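PDB 2QN0: neurotoxin from Clostridium botulinum, which is the zinc-dependent light chain protease of botulinum neurotoxin serotype C1, which probably cleaves neuronal SNARE proteins of two kinds. Local coordinates for residues I241-D246 with K287-K292; L265-I270 with D279-S284. All coordinates share one frame; numbering follows the deposited sequence.

Contact 1: I241-D246 with K287-K292; sequences IAIPND and KYFEEK
Ile243 meets Phe289 with both ends of its branched side chain, and this pair is the tight part of the contact. Its CD1 methyl lies 3.6 Å from Phe289 CG and equally close to CB. The CG2 methyl sits farther out, 4.2 Å from the ring centroid of Phe289 and only 10° off the ring normal, which meets the geometry of a CH-pi contact over the face. In Ile243, chi1 of -54° puts CG2 over the ring face, and the further bend at chi2 (-64°) brings CD1 back to the root of the ring. On the opposite face Tyr288 CD2 stands 3.8 Å above the plane, so the phenyl lies between that edge atom and a methyl of Ile243.

The looser side belongs to Pro244, whose CD comes no nearer than 4.4 Å to Phe289 CE1. Beyond Pro244 the loop goes on to the exposed Asn245 and Asp246; across the ring, Tyr288 is likewise exposed. Only 126 Å² is buried, and the three residues that touch, Ile243, Pro244 and Phe289, meet through carbon atoms. The contact lays the loop between helix 223-238 and strand 248-253 against helix 283-304, while Ile241 packs on helix 344-357.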
ATOM      1  N   ILE A 241       7.127  11.399   3.596  1.00 14.63           N
ATOM      2  CA  ILE A 241       7.034  12.387   2.531  1.00 14.55           C
ATOM      3  C   ILE A 241       5.661  12.422   1.865  1.00 15.18           C
ATOM      4  O   ILE A 241       5.516  12.926   0.749  1.00 15.30           O
ATOM      5  CB  ILE A 241       8.108  12.148   1.449  1.00 14.08           C
ATOM      6  CG1 ILE A 241       7.914  10.771   0.804  1.00 14.70           C
ATOM      7  CG2 ILE A 241       9.493  12.256   2.074  1.00 14.97           C
ATOM      8  CD1 ILE A 241       8.712  10.575  -0.463  1.00 17.79           C
ATOM      9  N   ALA A 242       4.651  11.891   2.547  1.00 15.35           N
ATOM     10  CA  ALA A 242       3.295  11.888   2.000  1.00 16.44           C
ATOM     11  C   ALA A 242       2.802  13.322   1.810  1.00 17.92           C
ATOM     12  O   ALA A 242       3.078  14.196   2.634  1.00 15.96           O
ATOM     13  CB  ALA A 242       2.348  11.131   2.935  1.00 16.62           C
ATOM     14  N   ILE A 243       2.083  13.561   0.718  1.00 18.63           N
ATOM     15  CA  ILE A 243       1.539  14.890   0.435  1.00 20.10           C
ATOM     16  C   ILE A 243       0.113  14.933   0.971  1.00 20.14           C
ATOM     17  O   ILE A 243      -0.670  14.014   0.728  1.00 19.33           O
ATOM     18  CB  ILE A 243       1.488  15.172  -1.085  1.00 21.45           C
ATOM     19  CG1 ILE A 243       2.867  14.953  -1.714  1.00 24.52           C
ATOM     20  CG2 ILE A 243       0.995  16.600  -1.332  1.00 20.81           C
ATOM     21  CD1 ILE A 243       3.930  15.896  -1.223  1.00 26.95           C
ATOM     22  N   PRO A 244      -0.245  15.995   1.712  1.00 20.61           N
ATOM     23  CA  PRO A 244      -1.600  16.104   2.262  1.00 21.35           C
ATOM     24  C   PRO A 244      -2.659  15.933   1.174  1.00 22.79           C
ATOM     25  O   PRO A 244      -2.473  16.380   0.040  1.00 20.05           O
ATOM     26  CB  PRO A 244      -1.611  17.502   2.876  1.00 22.58           C
ATOM     27  CG  PRO A 244      -0.190  17.688   3.295  1.00 21.73           C
ATOM     28  CD  PRO A 244       0.568  17.162   2.099  1.00 20.97           C
ATOM     29  N   ASN A 245      -3.769  15.290   1.523  1.00 23.84           N
ATOM     30  CA  ASN A 245      -4.839  15.047   0.562  1.00 28.35           C
ATOM     31  C   ASN A 245      -5.519  16.311   0.035  1.00 28.41           C
ATOM     32  O   ASN A 245      -6.272  16.248  -0.934  1.00 28.58           O
ATOM     33  CB  ASN A 245      -5.890  14.108   1.167  1.00 33.35           C
ATOM     34  CG  ASN A 245      -6.423  14.603   2.495  1.00 38.80           C
ATOM     35  OD1 ASN A 245      -6.887  15.739   2.610  1.00 41.17           O
ATOM     36  ND2 ASN A 245      -6.365  13.747   3.509  1.00 41.95           N
ATOM     37  N   ASP A 246      -5.253  17.453   0.663  1.00 27.72           N
ATOM     38  CA  ASP A 246      -5.856  18.709   0.218  1.00 29.40           C
ATOM     39  C   ASP A 246      -5.092  19.332  -0.950  1.00 27.65           C
ATOM     40  O   ASP A 246      -5.501  20.359  -1.491  1.00 26.76           O
ATOM     41  CB  ASP A 246      -5.938  19.711   1.377  1.00 33.65           C
ATOM     42  CG  ASP A 246      -4.599  19.940   2.050  1.00 36.40           C
ATOM     43  OD1 ASP A 246      -3.624  20.272   1.346  1.00 39.91           O
ATOM     44  OD2 ASP A 246      -4.523  19.795   3.288  1.00 43.67           O
ATOM     45  N   LYS A 287       8.797  21.370  -6.037  1.00 19.11           N
ATOM     46  CA  LYS A 287       9.990  21.795  -5.309  1.00 20.56           C
ATOM     47  C   LYS A 287       9.645  22.152  -3.869  1.00 18.67           C
ATOM     48  O   LYS A 287      10.394  21.833  -2.943  1.00 20.55           O
ATOM     49  CB  LYS A 287      10.629  23.007  -5.996  1.00 23.92           C
ATOM     50  CG  LYS A 287      11.197  22.723  -7.376  1.00 31.05           C
ATOM     51  CD  LYS A 287      12.360  21.748  -7.316  1.00 37.48           C
ATOM     52  CE  LYS A 287      12.939  21.502  -8.700  1.00 41.82           C
ATOM     53  NZ  LYS A 287      13.415  22.765  -9.330  1.00 44.13           N
ATOM     54  N   TYR A 288       8.511  22.822  -3.685  1.00 18.76           N
ATOM     55  CA  TYR A 288       8.054  23.218  -2.360  1.00 18.33           C
ATOM     56  C   TYR A 288       7.917  22.007  -1.429  1.00 20.60           C
ATOM     57  O   TYR A 288       8.440  22.002  -0.316  1.00 17.72           O
ATOM     58  CB  TYR A 288       6.707  23.933  -2.475  1.00 21.48           C
ATOM     59  CG  TYR A 288       6.025  24.200  -1.155  1.00 24.65           C
ATOM     60  CD1 TYR A 288       6.437  25.245  -0.329  1.00 25.95           C
ATOM     61  CD2 TYR A 288       4.976  23.389  -0.718  1.00 26.92           C
ATOM     62  CE1 TYR A 288       5.820  25.476   0.899  1.00 28.40           C
ATOM     63  CE2 TYR A 288       4.358  23.608   0.504  1.00 28.08           C
ATOM     64  CZ  TYR A 288       4.782  24.651   1.308  1.00 29.98           C
ATOM     65  OH  TYR A 288       4.165  24.863   2.517  1.00 32.29           O
ATOM     66  N   PHE A 289       7.211  20.977  -1.882  1.00 18.92           N
ATOM     67  CA  PHE A 289       7.034  19.798  -1.041  1.00 19.20           C
ATOM     68  C   PHE A 289       8.335  19.050  -0.796  1.00 17.32           C
ATOM     69  O   PHE A 289       8.534  18.488   0.279  1.00 19.32           O
ATOM     70  CB  PHE A 289       5.969  18.878  -1.644  1.00 20.44           C
ATOM     71  CG  PHE A 289       4.585  19.449  -1.557  1.00 23.45           C
ATOM     72  CD1 PHE A 289       3.981  19.639  -0.319  1.00 26.93           C
ATOM     73  CD2 PHE A 289       3.911  19.856  -2.702  1.00 28.02           C
ATOM     74  CE1 PHE A 289       2.726  20.233  -0.223  1.00 28.93           C
ATOM     75  CE2 PHE A 289       2.657  20.450  -2.614  1.00 28.34           C
ATOM     76  CZ  PHE A 289       2.066  20.640  -1.371  1.00 28.69           C
ATOM     77  N   GLU A 290       9.230  19.050  -1.777  1.00 17.27           N
ATOM     78  CA  GLU A 290      10.505  18.373  -1.599  1.00 18.61           C
ATOM     79  C   GLU A 290      11.337  19.113  -0.554  1.00 19.84           C
ATOM     80  O   GLU A 290      11.965  18.490   0.301  1.00 17.70           O
ATOM     81  CB  GLU A 290      11.279  18.303  -2.913  1.00 19.08           C
ATOM     82  CG  GLU A 290      12.546  17.476  -2.799  1.00 22.89           C
ATOM     83  CD  GLU A 290      13.231  17.248  -4.126  1.00 27.83           C
ATOM     84  OE1 GLU A 290      12.599  17.486  -5.178  1.00 29.22           O
ATOM     85  OE2 GLU A 290      14.403  16.813  -4.117  1.00 29.61           O
ATOM     86  N   GLU A 291      11.338  20.443  -0.623  1.00 19.11           N
ATOM     87  CA  GLU A 291      12.089  21.256   0.334  1.00 20.35           C
ATOM     88  C   GLU A 291      11.472  21.126   1.726  1.00 19.03           C
ATOM     89  O   GLU A 291      12.178  21.138   2.735  1.00 20.49           O
ATOM     90  CB  GLU A 291      12.088  22.729  -0.097  1.00 21.20           C
ATOM     91  CG  GLU A 291      12.865  23.025  -1.377  1.00 26.16           C
ATOM     92  CD  GLU A 291      14.357  22.769  -1.240  1.00 28.84           C
ATOM     93  OE1 GLU A 291      14.865  22.788  -0.100  1.00 26.96           O
ATOM     94  OE2 GLU A 291      15.028  22.565  -2.275  1.00 30.73           O
ATOM     95  N   LYS A 292      10.149  21.006   1.775  1.00 19.52           N
ATOM     96  CA  LYS A 292       9.446  20.858   3.040  1.00 21.02           C
ATOM     97  C   LYS A 292       9.891  19.537   3.678  1.00 19.83           C
ATOM     98  O   LYS A 292      10.142  19.465   4.881  1.00 18.58           O
ATOM     99  CB  LYS A 292       7.935  20.852   2.798  1.00 24.19           C
ATOM    100  CG  LYS A 292       7.087  20.930   4.052  1.00 30.04           C
ATOM    101  CD  LYS A 292       5.605  20.940   3.693  1.00 35.57           C
ATOM    102  CE  LYS A 292       4.722  21.071   4.924  1.00 38.41           C
ATOM    103  NZ  LYS A 292       4.943  22.355   5.641  1.00 42.36           N
TER

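Contact 2: L265-I270 with D279-S284. With ZN (zinc ion), chain B.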
ATOM      1  N   LEU A 265      -7.985  15.467  -8.314  1.00 21.43           N
ATOM      2  CA  LEU A 265      -6.858  14.540  -8.367  1.00 19.50           C
ATOM      3  C   LEU A 265      -5.785  14.916  -7.350  1.00 19.64           C
ATOM      4  O   LEU A 265      -5.145  15.966  -7.458  1.00 16.57           O
ATOM      5  CB  LEU A 265      -6.262  14.523  -9.778  1.00 19.59           C
ATOM      6  CG  LEU A 265      -5.061  13.600 -10.018  1.00 20.79           C
ATOM      7  CD1 LEU A 265      -5.441  12.161  -9.677  1.00 21.57           C
ATOM      8  CD2 LEU A 265      -4.611  13.707 -11.465  1.00 20.95           C
ATOM      9  N   GLU A 266      -5.590  14.052  -6.361  1.00 17.03           N
ATOM     10  CA  GLU A 266      -4.597  14.301  -5.323  1.00 17.28           C
ATOM     11  C   GLU A 266      -3.176  14.148  -5.840  1.00 17.08           C
ATOM     12  O   GLU A 266      -2.887  13.265  -6.652  1.00 15.18           O
ATOM     13  CB  GLU A 266      -4.806  13.343  -4.149  1.00 19.47           C
ATOM     14  CG  GLU A 266      -6.202  13.362  -3.567  1.00 24.76           C
ATOM     15  CD  GLU A 266      -6.340  12.416  -2.394  1.00 31.03           C
ATOM     16  OE1 GLU A 266      -5.732  11.327  -2.440  1.00 34.88           O
ATOM     17  OE2 GLU A 266      -7.059  12.753  -1.432  1.00 35.22           O
ATOM     18  N   TYR A 267      -2.284  15.014  -5.369  1.00 13.52           N
ATOM     19  CA  TYR A 267      -0.896  14.942  -5.786  1.00 12.86           C
ATOM     20  C   TYR A 267      -0.293  13.620  -5.310  1.00 13.28           C
ATOM     21  O   TYR A 267       0.641  13.103  -5.914  1.00 12.69           O
ATOM     22  CB  TYR A 267      -0.116  16.138  -5.228  1.00 12.94           C
ATOM     23  CG  TYR A 267      -0.470  17.453  -5.910  1.00 13.67           C
ATOM     24  CD1 TYR A 267      -1.397  17.494  -6.954  1.00 15.97           C
ATOM     25  CD2 TYR A 267       0.141  18.648  -5.527  1.00 17.29           C
ATOM     26  CE1 TYR A 267      -1.703  18.693  -7.605  1.00 17.93           C
ATOM     27  CE2 TYR A 267      -0.163  19.854  -6.171  1.00 17.84           C
ATOM     28  CZ  TYR A 267      -1.082  19.864  -7.209  1.00 19.71           C
ATOM     29  OH  TYR A 267      -1.368  21.042  -7.862  1.00 18.55           O
ATOM     30  N   ALA A 268      -0.842  13.076  -4.229  1.00 13.72           N
ATOM     31  CA  ALA A 268      -0.369  11.797  -3.697  1.00 14.11           C
ATOM     32  C   ALA A 268      -0.593  10.702  -4.744  1.00 14.03           C
ATOM     33  O   ALA A 268       0.230   9.794  -4.901  1.00 14.73           O
ATOM     34  CB  ALA A 268      -1.118  11.457  -2.414  1.00 14.99           C
ATOM     35  N   GLU A 269      -1.713  10.789  -5.457  1.00 13.13           N
ATOM     36  CA  GLU A 269      -2.033   9.812  -6.493  1.00 13.98           C
ATOM     37  C   GLU A 269      -1.105   9.992  -7.687  1.00 13.70           C
ATOM     38  O   GLU A 269      -0.656   9.020  -8.297  1.00 12.39           O
ATOM     39  CB  GLU A 269      -3.485   9.971  -6.952  1.00 13.90           C
ATOM     40  CG  GLU A 269      -4.520   9.626  -5.893  1.00 13.61           C
ATOM     41  CD  GLU A 269      -4.381   8.193  -5.415  1.00 14.98           C
ATOM     42  OE1 GLU A 269      -3.658   7.428  -6.081  1.00 14.18           O
ATOM     43  OE2 GLU A 269      -4.993   7.837  -4.390  1.00 15.12           O
ATOM     44  N   ILE A 270      -0.826  11.245  -8.028  1.00 14.22           N
ATOM     45  CA  ILE A 270       0.051  11.539  -9.148  1.00 13.17           C
ATOM     46  C   ILE A 270       1.435  10.927  -8.929  1.00 12.15           C
ATOM     47  O   ILE A 270       2.028  10.371  -9.855  1.00 14.29           O
ATOM     48  CB  ILE A 270       0.166  13.072  -9.367  1.00 14.96           C
ATOM     49  CG1 ILE A 270      -1.175  13.612  -9.882  1.00 15.52           C
ATOM     50  CG2 ILE A 270       1.287  13.387 -10.359  1.00 14.23           C
ATOM     51  CD1 ILE A 270      -1.197  15.116 -10.125  1.00 17.58           C
ATOM     52  N   ASP A 279       4.139  15.909 -14.227  1.00 16.96           N
ATOM     53  CA  ASP A 279       4.216  17.276 -14.735  1.00 19.07           C
ATOM     54  C   ASP A 279       2.936  18.083 -14.521  1.00 19.69           C
ATOM     55  O   ASP A 279       2.925  19.301 -14.717  1.00 19.24           O
ATOM     56  CB  ASP A 279       4.582  17.270 -16.220  1.00 22.89           C
ATOM     57  CG  ASP A 279       5.976  16.728 -16.471  1.00 27.79           C
ATOM     58  OD1 ASP A 279       6.899  17.093 -15.715  1.00 31.53           O
ATOM     59  OD2 ASP A 279       6.151  15.945 -17.425  1.00 34.45           O
ATOM     60  N   LEU A 280       1.855  17.411 -14.133  1.00 17.35           N
ATOM     61  CA  LEU A 280       0.597  18.112 -13.874  1.00 18.36           C
ATOM     62  C   LEU A 280       0.759  18.964 -12.618  1.00 18.00           C
ATOM     63  O   LEU A 280       0.048  19.949 -12.432  1.00 16.55           O
ATOM     64  CB  LEU A 280      -0.560  17.125 -13.684  1.00 18.74           C
ATOM     65  CG  LEU A 280      -1.054  16.376 -14.929  1.00 19.61           C
ATOM     66  CD1 LEU A 280      -2.222  15.474 -14.552  1.00 19.48           C
ATOM     67  CD2 LEU A 280      -1.483  17.369 -16.002  1.00 22.17           C
ATOM     68  N   ILE A 281       1.686  18.574 -11.747  1.00 16.32           N
ATOM     69  CA  ILE A 281       1.936  19.342 -10.529  1.00 15.60           C
ATOM     70  C   ILE A 281       2.899  20.468 -10.908  1.00 15.59           C
ATOM     71  O   ILE A 281       3.961  20.211 -11.473  1.00 16.35           O
ATOM     72  CB  ILE A 281       2.617  18.494  -9.437  1.00 16.94           C
ATOM     73  CG1 ILE A 281       1.761  17.268  -9.108  1.00 17.50           C
ATOM     74  CG2 ILE A 281       2.817  19.338  -8.172  1.00 16.99           C
ATOM     75  CD1 ILE A 281       2.434  16.309  -8.141  1.00 20.59           C
ATOM     76  N   PRO A 282       2.539  21.726 -10.607  1.00 16.94           N
ATOM     77  CA  PRO A 282       3.423  22.848 -10.945  1.00 18.32           C
ATOM     78  C   PRO A 282       4.832  22.594 -10.412  1.00 19.25           C
ATOM     79  O   PRO A 282       5.004  22.208  -9.257  1.00 18.56           O
ATOM     80  CB  PRO A 282       2.746  24.035 -10.261  1.00 19.05           C
ATOM     81  CG  PRO A 282       1.289  23.670 -10.330  1.00 19.69           C
ATOM     82  CD  PRO A 282       1.311  22.201  -9.943  1.00 16.04           C
ATOM     83  N   LYS A 283       5.838  22.811 -11.251  1.00 21.42           N
ATOM     84  CA  LYS A 283       7.216  22.576 -10.844  1.00 24.20           C
ATOM     85  C   LYS A 283       7.547  23.255  -9.517  1.00 23.24           C
ATOM     86  O   LYS A 283       8.238  22.683  -8.672  1.00 22.68           O
ATOM     87  CB  LYS A 283       8.177  23.056 -11.937  1.00 28.92           C
ATOM     88  CG  LYS A 283       9.627  22.661 -11.702  1.00 35.29           C
ATOM     89  CD  LYS A 283      10.500  23.036 -12.889  1.00 40.10           C
ATOM     90  CE  LYS A 283      11.940  22.604 -12.672  1.00 44.33           C
ATOM     91  NZ  LYS A 283      12.046  21.136 -12.447  1.00 47.14           N
ATOM     92  N   SER A 284       7.046  24.471  -9.330  1.00 23.08           N
ATOM     93  CA  SER A 284       7.304  25.212  -8.099  1.00 23.03           C
ATOM     94  C   SER A 284       6.684  24.523  -6.885  1.00 21.67           C
ATOM     95  O   SER A 284       7.232  24.581  -5.781  1.00 19.78           O
ATOM     96  CB  SER A 284       6.776  26.646  -8.223  1.00 23.94           C
ATOM     97  OG  SER A 284       5.393  26.660  -8.519  1.00 28.74           O
TER
HETATM   98 ZN    ZN B 431      -3.414   5.680  -5.004  1.00 16.27          ZN
HETATM   99  O   HOH W   1      -4.936   4.496  -4.221  1.00 15.79           O
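Ile281 reaches both Tyr267 and Ile270 with its branched side chain, and it has the largest share of the 275 Å² buried here. The aromatic interaction is a CH-pi contact: Ile281 CG1 stands 3.9 Å from the Tyr267 ring centroid, 12° off the normal and therefore over the face. Ile281 CG2 adds a contact of 3.6 Å to Tyr267 CE2. Ile281 turns CG2 away from its own backbone N (chi1 -57°), which leaves CG2 against the CD2-CE2 side of the ring while CG1 lies over its centre. Pro282 approaches obliquely at the phenol end, its CD 3.6 Å from Tyr267 OH.

The purely aliphatic contacts centre on Ile270. Its CD1 lies 3.8 Å from Ile281 CG1, the two side chains running past each other in opposite directions, and touches Leu280 CB at 4.1 Å. Leu265 CD2 extends the patch to Leu280 CD1, a looser 4.3 Å.

Metal binding occupies another side of the same helical turn. Glu269 OE1 binds zinc at 2.1 Å, and His229, His233 and a water complete the site, the HExxH-plus-glutamate pattern of this protease family.

Strand 261-266 pairs with strand 248-253 and runs directly into helix 267-273, whose apolar side rests on the turn leading into helix 283-304.

In the fold
The two contacts lie about 10 Å apart, centre to centre, on the same side of the chain's centre. Along the chain the order is 241-246, 265-270, 279-284, 287-292, so contact 2 falls wholly between the two halves of contact 1. Both use helix 283-304: contact 2 includes its start and contact 1 a turn farther on. They also touch directly, with Ile243 CG2 4.1 Å from Tyr267 CB and Phe289 CE2 4.3 Å from Tyr267 CD2, making one continuous apolar layer. That layer joins helix 283-304 to the loop after zinc-binding helix 223-238 and to helix 267-273, which supplies the third protein ligand of the metal.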